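Local coordinates for acid phosphatase (Bacillus anthracis, PDB 2I33), which probably hydrolyses phosphate monoesters at acid pH, as a magnesium-binding class C acid phosphatase of the HAD superfamily, at residues A[88-91]-A[92-95]. Residues are numbered along the deposited sequence; the frame is centred on the assembly and turned at random.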
# COMPACT_ATOMS: atom_id res chain seq x y z
N PRO A 88 18.00 2.70 14.47
CA PRO A 88 18.59 3.80 13.68
C PRO A 88 20.10 3.71 13.39
O PRO A 88 20.75 4.73 13.18
CB PRO A 88 18.31 4.99 14.59
CG PRO A 88 18.52 4.45 15.92
CD PRO A 88 18.05 3.00 15.90
N TYR A 89 20.66 2.51 13.36
CA TYR A 89 22.07 2.36 13.02
C TYR A 89 22.34 3.02 11.68
O TYR A 89 21.68 2.69 10.71
CB TYR A 89 22.39 0.89 12.90
CG TYR A 89 23.82 0.61 12.53
CD1 TYR A 89 24.85 0.92 13.41
CD2 TYR A 89 24.15 0.04 11.31
CE1 TYR A 89 26.17 0.63 13.11
CE2 TYR A 89 25.48 -0.25 11.01
CZ TYR A 89 26.47 0.06 11.89
OH TYR A 89 27.80 -0.22 11.62
N LYS A 90 23.29 3.97 11.69
CA LYS A 90 23.70 4.72 10.50
C LYS A 90 22.55 5.48 9.81
O LYS A 90 22.65 5.89 8.66
CB LYS A 90 24.51 3.80 9.56
CG LYS A 90 25.83 3.42 10.18
CD LYS A 90 26.76 2.70 9.24
CE LYS A 90 28.14 2.58 9.87
NZ LYS A 90 29.18 1.84 9.08
N TRP A 91 21.46 5.75 10.53
CA TRP A 91 20.39 6.55 9.98
C TRP A 91 20.87 7.98 9.75
O TRP A 91 20.64 8.56 8.68
CB TRP A 91 19.18 6.52 10.89
CG TRP A 91 18.09 7.40 10.43
CD1 TRP A 91 17.69 8.56 11.00
CD2 TRP A 91 17.24 7.17 9.32
NE1 TRP A 91 16.64 9.10 10.28
CE2 TRP A 91 16.34 8.26 9.24
CE3 TRP A 91 17.15 6.17 8.37
CZ2 TRP A 91 15.36 8.35 8.24
CZ3 TRP A 91 16.18 6.25 7.40
CH2 TRP A 91 15.30 7.34 7.34
N ASP A 92 21.54 8.57 10.73
CA ASP A 92 22.03 9.93 10.55
C ASP A 92 23.04 10.01 9.41
O ASP A 92 23.04 11.01 8.66
CB ASP A 92 22.66 10.45 11.83
CG ASP A 92 21.60 10.74 12.90
OD1 ASP A 92 20.40 10.60 12.57
OD2 ASP A 92 22.03 11.11 14.03
N ASP A 93 23.88 8.99 9.29
CA ASP A 93 24.83 8.91 8.17
C ASP A 93 24.06 8.98 6.84
O ASP A 93 24.41 9.74 5.93
CB ASP A 93 25.67 7.63 8.22
CG ASP A 93 26.75 7.64 9.31
OD1 ASP A 93 26.95 8.67 10.01
OD2 ASP A 93 27.46 6.62 9.41
N TRP A 94 23.02 8.17 6.75
CA TRP A 94 22.14 8.16 5.58
C TRP A 94 21.52 9.54 5.33
O TRP A 94 21.58 10.07 4.20
CB TRP A 94 21.05 7.13 5.80
CG TRP A 94 19.94 7.23 4.83
CD1 TRP A 94 18.66 7.60 5.10
CD2 TRP A 94 20.01 7.03 3.42
NE1 TRP A 94 17.91 7.61 3.94
CE2 TRP A 94 18.72 7.30 2.89
CE3 TRP A 94 21.02 6.68 2.54
CZ2 TRP A 94 18.43 7.16 1.53
CZ3 TRP A 94 20.73 6.57 1.20
CH2 TRP A 94 19.45 6.82 0.70
N ILE A 95 20.92 10.12 6.34
CA ILE A 95 20.31 11.46 6.17
C ILE A 95 21.34 12.48 5.67
O ILE A 95 21.04 13.28 4.77
CB ILE A 95 19.70 11.92 7.48
CG1 ILE A 95 18.49 11.04 7.82
CG2 ILE A 95 19.33 13.42 7.41
CD1 ILE A 95 17.28 11.18 6.94
O HOH W 1 22.06 7.33 13.32
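The start of helix 91-97, in a segment between the first and second central strands of this HAD phosphatase, shows how one aromatic side chain can be seated on the next turn of its own helix. Lys90 occupies the N-cap position, and its carbonyl O accepts the first of two successive helical bonds, from Trp94 N; the second, from Ile95 N to Trp91 O, is shorter at 2.8 Å and close to straight (169°). The turn before the helix is closed by Trp91 N bonding to Pro88 O, and a water accepts from Asp92 N (2.9 Å) while donating to that same Pro88 carbonyl, so that an amide of the first turn is satisfied through solvent. A trans chi1 (176°) turns the Trp91 indole away from its own N and along the helix, over Ile95 CG1 and Trp94 CD1. Ile95 brings CG1 over one face of the five-membered ring, a CH-pi contact 3.9 Å from the centroid, and Ile95 CD1 reaches Trp91 CZ2 at 3.7 Å. Trp94 meets the six-membered end of the same indole, its CD1 approaching Trp91 CZ3 to 3.6 Å, with the Trp94 five-membered ring inclined at 46° to the Trp91 six-membered ring. Nearer the solvent, the aliphatic part of Lys90 passes Asp93 OD2, CG at 3.7 Å, but Lys90 NZ stays 5.1 Å from Asp93 OD2, so the charged ends are not in contact. Asp92 OD2 forms a salt bridge with Lys127 NZ, Trp94 NE1 bonds to Asn73 OD1, and the Trp91 ring forms edge-to-face pairs with those of His76 and Tyr87. The indole of Trp91, about 9 Å from the bound magnesium ion, is thus held by ring-ring, CH-pi and other apolar contacts, whereas backbone bonds and a water fix the helix start and charge ties Asp92 to Lys127.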